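Local structure of peptidoglycan D,D-transpeptidase MrdA (7KIS) at residues F389-L401 / V439-G451. The protein probably cross-links the peptidoglycan of the bacterial cell wall as a penicillin-binding D,D-transpeptidase, and binds the diazabicyclooctane inhibitor WCK 5153. Numbering follows the deposited sequence.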
loop_
_atom_site.group_PDB
_atom_site.type_symbol
_atom_site.label_atom_id
_atom_site.label_comp_id
_atom_site.label_asym_id
_atom_site.label_seq_id
_atom_site.Cartn_x
_atom_site.Cartn_y
_atom_site.Cartn_z
ATOM N N PHE A 389 -12.756 6.426 19.996
ATOM C CA PHE A 389 -11.336 6.127 19.881
ATOM C C PHE A 389 -10.472 7.124 20.639
ATOM O O PHE A 389 -9.335 6.792 20.993
ATOM C CB PHE A 389 -10.938 6.066 18.405
ATOM C CG PHE A 389 -11.645 4.981 17.641
ATOM C CD1 PHE A 389 -12.863 5.225 17.033
ATOM C CD2 PHE A 389 -11.101 3.711 17.551
ATOM C CE1 PHE A 389 -13.524 4.229 16.337
ATOM C CE2 PHE A 389 -11.757 2.710 16.859
ATOM C CZ PHE A 389 -12.970 2.970 16.251
ATOM N N TYR A 390 -10.979 8.335 20.884
ATOM C CA TYR A 390 -10.369 9.197 21.891
ATOM C C TYR A 390 -10.337 8.491 23.240
ATOM O O TYR A 390 -9.304 8.454 23.918
ATOM C CB TYR A 390 -11.144 10.511 22.004
ATOM C CG TYR A 390 -10.941 11.489 20.867
ATOM C CD1 TYR A 390 -9.757 11.517 20.142
ATOM C CD2 TYR A 390 -11.938 12.397 20.530
ATOM C CE1 TYR A 390 -9.576 12.420 19.106
ATOM C CE2 TYR A 390 -11.767 13.299 19.500
ATOM C CZ TYR A 390 -10.586 13.308 18.791
ATOM O OH TYR A 390 -10.421 14.210 17.764
ATOM N N ASP A 391 -11.477 7.921 23.641
ATOM C CA ASP A 391 -11.570 7.221 24.917
ATOM C C ASP A 391 -10.765 5.926 24.902
ATOM O O ASP A 391 -10.141 5.567 25.907
ATOM C CB ASP A 391 -13.038 6.944 25.241
ATOM C CG ASP A 391 -13.217 6.184 26.537
ATOM O OD1 ASP A 391 -13.148 6.815 27.613
ATOM O OD2 ASP A 391 -13.437 4.957 26.479
ATOM N N LEU A 392 -10.769 5.210 23.774
ATOM C CA LEU A 392 -10.029 3.956 23.691
ATOM C C LEU A 392 -8.527 4.198 23.792
ATOM O O LEU A 392 -7.825 3.499 24.531
ATOM C CB LEU A 392 -10.371 3.229 22.389
ATOM C CG LEU A 392 -9.912 1.775 22.238
ATOM C CD1 LEU A 392 -10.937 0.973 21.450
ATOM C CD2 LEU A 392 -8.545 1.690 21.572
ATOM N N ALA A 393 -8.017 5.183 23.047
ATOM C CA ALA A 393 -6.587 5.472 23.081
ATOM C C ALA A 393 -6.143 5.935 24.462
ATOM O O ALA A 393 -4.999 5.689 24.861
ATOM C CB ALA A 393 -6.235 6.523 22.030
ATOM N N HIS A 394 -7.026 6.614 25.196
ATOM C CA HIS A 394 -6.677 7.072 26.537
ATOM C C HIS A 394 -6.473 5.894 27.480
ATOM O O HIS A 394 -5.423 5.775 28.123
ATOM C CB HIS A 394 -7.765 8.006 27.067
ATOM C CG HIS A 394 -7.389 8.712 28.332
ATOM N ND1 HIS A 394 -6.262 9.498 28.439
ATOM C CD2 HIS A 394 -7.989 8.748 29.546
ATOM C CE1 HIS A 394 -6.185 9.989 29.663
ATOM N NE2 HIS A 394 -7.221 9.549 30.355
ATOM N N LYS A 395 -7.466 5.007 27.571
ATOM C CA LYS A 395 -7.385 3.867 28.477
ATOM C C LYS A 395 -6.339 2.847 28.053
ATOM O O LYS A 395 -6.012 1.956 28.845
ATOM C CB LYS A 395 -8.751 3.185 28.586
ATOM C CG LYS A 395 -9.841 4.078 29.143
ATOM C CD LYS A 395 -11.015 3.257 29.643
ATOM C CE LYS A 395 -11.957 2.895 28.510
ATOM N NZ LYS A 395 -13.169 3.756 28.516
ATOM N N LEU A 396 -5.800 2.959 26.844
ATOM C CA LEU A 396 -4.821 2.009 26.338
ATOM C C LEU A 396 -3.386 2.464 26.561
ATOM O O LEU A 396 -2.528 1.647 26.905
ATOM C CB LEU A 396 -5.050 1.774 24.840
ATOM C CG LEU A 396 -4.079 0.863 24.084
ATOM C CD1 LEU A 396 -4.227 -0.577 24.544
ATOM C CD2 LEU A 396 -4.302 0.964 22.583
ATOM N N GLY A 397 -3.104 3.740 26.361
ATOM C CA GLY A 397 -1.748 4.219 26.520
ATOM C C GLY A 397 -0.965 4.075 25.234
ATOM O O GLY A 397 -1.148 3.134 24.460
ATOM N N ILE A 398 -0.050 5.025 25.011
ATOM C CA ILE A 398 0.733 5.007 23.772
ATOM C C ILE A 398 1.799 3.923 23.806
ATOM O O ILE A 398 2.278 3.488 22.758
ATOM C CB ILE A 398 1.349 6.396 23.487
ATOM C CG1 ILE A 398 1.750 6.481 22.020
ATOM C CG2 ILE A 398 2.553 6.643 24.377
ATOM C CD1 ILE A 398 0.719 5.908 21.078
ATOM N N ASP A 399 2.168 3.465 24.996
ATOM C CA ASP A 399 3.145 2.387 25.097
ATOM C C ASP A 399 2.619 1.102 24.467
ATOM O O ASP A 399 3.342 0.412 23.738
ATOM C CB ASP A 399 3.516 2.150 26.563
ATOM C CG ASP A 399 4.433 3.223 27.129
ATOM O OD1 ASP A 399 5.254 3.779 26.367
ATOM O OD2 ASP A 399 4.354 3.489 28.342
ATOM N N ARG A 400 1.365 0.762 24.748
ATOM C CA ARG A 400 0.760 -0.440 24.201
ATOM C C ARG A 400 0.028 -0.173 22.891
ATOM O O ARG A 400 -0.363 -1.128 22.210
ATOM C CB ARG A 400 -0.220 -1.051 25.205
ATOM C CG ARG A 400 0.366 -1.367 26.568
ATOM C CD ARG A 400 -0.693 -1.952 27.498
ATOM N NE ARG A 400 -1.865 -1.087 27.623
ATOM C CZ ARG A 400 -2.896 -1.335 28.425
ATOM N NH1 ARG A 400 -2.905 -2.425 29.181
ATOM N NH2 ARG A 400 -3.918 -0.493 28.479
ATOM N N LEU A 401 -0.156 1.100 22.521
ATOM C CA LEU A 401 -0.726 1.435 21.219
ATOM C C LEU A 401 0.331 1.357 20.125
ATOM O O LEU A 401 0.137 0.674 19.113
ATOM C CB LEU A 401 -1.377 2.824 21.255
ATOM C CG LEU A 401 -1.935 3.372 19.934
ATOM C CD1 LEU A 401 -2.953 2.402 19.360
ATOM C CD2 LEU A 401 -2.566 4.746 20.132
ATOM N N VAL A 439 8.565 15.586 27.043
ATOM C CA VAL A 439 7.807 14.465 27.582
ATOM C C VAL A 439 6.512 14.290 26.795
ATOM O O VAL A 439 5.982 15.237 26.198
ATOM C CB VAL A 439 7.534 14.665 29.085
ATOM C CG1 VAL A 439 6.332 15.577 29.307
ATOM C CG2 VAL A 439 7.337 13.324 29.777
ATOM N N TRP A 440 6.006 13.060 26.780
ATOM C CA TRP A 440 4.788 12.761 26.042
ATOM C C TRP A 440 3.575 13.225 26.836
ATOM O O TRP A 440 3.408 12.866 28.005
ATOM C CB TRP A 440 4.691 11.264 25.752
ATOM C CG TRP A 440 3.579 10.913 24.811
ATOM C CD1 TRP A 440 2.286 10.626 25.141
ATOM C CD2 TRP A 440 3.661 10.817 23.384
ATOM N NE1 TRP A 440 1.558 10.355 24.008
ATOM C CE2 TRP A 440 2.378 10.466 22.916
ATOM C CE3 TRP A 440 4.693 10.992 22.458
ATOM C CZ2 TRP A 440 2.102 10.287 21.561
ATOM C CZ3 TRP A 440 4.417 10.815 21.114
ATOM C CH2 TRP A 440 3.132 10.466 20.679
ATOM N N TYR A 441 2.733 14.025 26.195
ATOM C CA TYR A 441 1.510 14.525 26.804
ATOM C C TYR A 441 0.345 13.588 26.497
ATOM O O TYR A 441 0.231 13.086 25.374
ATOM C CB TYR A 441 1.204 15.932 26.303
ATOM C CG TYR A 441 2.348 16.890 26.545
ATOM C CD1 TYR A 441 3.165 17.306 25.501
ATOM C CD2 TYR A 441 2.629 17.360 27.823
ATOM C CE1 TYR A 441 4.219 18.173 25.719
ATOM C CE2 TYR A 441 3.683 18.229 28.050
ATOM C CZ TYR A 441 4.474 18.631 26.995
ATOM O OH TYR A 441 5.523 19.495 27.212
ATOM N N PRO A 442 -0.517 13.328 27.484
ATOM C CA PRO A 442 -1.646 12.411 27.253
ATOM C C PRO A 442 -2.570 12.838 26.127
ATOM O O PRO A 442 -3.239 11.979 25.539
ATOM C CB PRO A 442 -2.376 12.408 28.604
ATOM C CG PRO A 442 -1.341 12.826 29.599
ATOM C CD PRO A 442 -0.461 13.803 28.877
ATOM N N GLY A 443 -2.623 14.130 25.796
ATOM C CA GLY A 443 -3.433 14.573 24.676
ATOM C C GLY A 443 -2.913 14.132 23.326
ATOM O O GLY A 443 -3.684 14.086 22.362
ATOM N N GLU A 444 -1.624 13.803 23.233
ATOM C CA GLU A 444 -1.054 13.330 21.979
ATOM C C GLU A 444 -1.442 11.893 21.662
ATOM O O GLU A 444 -1.347 11.481 20.500
ATOM C CB GLU A 444 0.470 13.454 22.013
ATOM C CG GLU A 444 0.978 14.881 21.934
ATOM C CD GLU A 444 2.487 14.963 22.030
ATOM O OE1 GLU A 444 3.064 14.293 22.912
ATOM O OE2 GLU A 444 3.096 15.694 21.221
ATOM N N THR A 445 -1.863 11.119 22.662
ATOM C CA THR A 445 -2.328 9.761 22.406
ATOM C C THR A 445 -3.731 9.740 21.812
ATOM O O THR A 445 -4.048 8.848 21.017
ATOM C CB THR A 445 -2.294 8.937 23.696
ATOM O OG1 THR A 445 -1.067 9.187 24.393
ATOM C CG2 THR A 445 -2.398 7.448 23.388
ATOM N N LEU A 446 -4.573 10.711 22.170
ATOM C CA LEU A 446 -5.951 10.709 21.687
ATOM C C LEU A 446 -6.020 10.995 20.192
ATOM O O LEU A 446 -6.837 10.398 19.480
ATOM C CB LEU A 446 -6.781 11.728 22.468
ATOM C CG LEU A 446 -6.519 11.813 23.972
ATOM C CD1 LEU A 446 -7.400 12.875 24.606
ATOM C CD2 LEU A 446 -6.743 10.466 24.636
ATOM N N ILE A 447 -5.179 11.906 19.699
ATOM C CA ILE A 447 -5.155 12.177 18.265
ATOM C C ILE A 447 -4.661 10.957 17.498
ATOM O O ILE A 447 -5.016 10.764 16.328
ATOM C CB ILE A 447 -4.304 13.427 17.963
ATOM C CG1 ILE A 447 -2.832 13.177 18.299
ATOM C CG2 ILE A 447 -4.841 14.628 18.729
ATOM C CD1 ILE A 447 -1.990 14.436 18.346
ATOM N N LEU A 448 -3.841 10.117 18.134
ATOM C CA LEU A 448 -3.386 8.892 17.486
ATOM C C LEU A 448 -4.493 7.850 17.416
ATOM O O LEU A 448 -4.504 7.022 16.498
ATOM C CB LEU A 448 -2.170 8.332 18.222
ATOM C CG LEU A 448 -0.818 8.856 17.739
ATOM C CD1 LEU A 448 0.287 8.416 18.676
ATOM C CD2 LEU A 448 -0.542 8.378 16.325
ATOM N N GLY A 449 -5.423 7.869 18.374
ATOM C CA GLY A 449 -6.530 6.930 18.351
ATOM C C GLY A 449 -7.403 7.052 17.119
ATOM O O GLY A 449 -8.096 6.094 16.763
ATOM N N ILE A 450 -7.382 8.206 16.460
ATOM C CA ILE A 450 -8.107 8.408 15.215
ATOM C C ILE A 450 -7.143 8.622 14.048
ATOM O O ILE A 450 -7.541 9.122 12.998
ATOM C CB ILE A 450 -9.118 9.560 15.335
ATOM C CG1 ILE A 450 -8.406 10.884 15.607
ATOM C CG2 ILE A 450 -10.133 9.267 16.431
ATOM C CD1 ILE A 450 -9.322 12.082 15.517
ATOM N N GLY A 451 -5.874 8.257 14.225
ATOM C CA GLY A 451 -4.911 8.276 13.140
ATOM C C GLY A 451 -4.370 9.636 12.761
ATOM O O GLY A 451 -4.297 9.965 11.574
#
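Tyr-390 and Ile-450 cross beside the ligand pocket of the transpeptidase domain, and at the far end of the same interface Ile-398, at the start of the next helix, covers Trp-440 in the loop ahead of helix 443-449: a worked example of one interface running from buried packing to a ligand pocket. The short axes of helices 389-396 and 443-449 approach to 7.5 Å, with 128° between their N-to-C directions. So near an approach rests on small residues: Gly-449, having no side chain, lets its backbone come against the methyl of Ala-393, whose CB lies 3.7 Å from Gly-449 CA.

Ile-398 can be followed outward atom by atom. Its CB faces Thr-445, about equally far from OG1 and CG2. CG2 then rises over one face of the Trp-440 indole, a CH-pi contact 4.0 Å from the centroid of the five-membered ring. The other branch turns anti to the backbone N (chi1 -161°), which carries CG1 past Trp-440 CZ2 and brings the tip, CD1, to 3.5 Å from Leu-448 CD1. The indole is itself held from within its segment, NE1 donating nearly in the ring plane to Thr-445 OG1 at 2.9 Å, while Glu-444 OE1 lies over the opposite face.

Toward the pocket, the Tyr-390 ring presents its edge to the carbonyl of Leu-446, with CD1 3.2 Å from that oxygen. Ile-450 CD1 approaches the hydroxyl end of the same ring, and Tyr-390 OH makes a weak hydrogen bond to Arg-365 O. Ser-327, the predicted acyl-ester nucleophile, is close to Ile-450.

Dispersion and one CH-pi contact thus hold the segments together; Trp-440 NE1 and Thr-445 OG1 pair within their own segment, and the apolar surface continues to Tyr-390 and Ile-450, which touch the inhibitor.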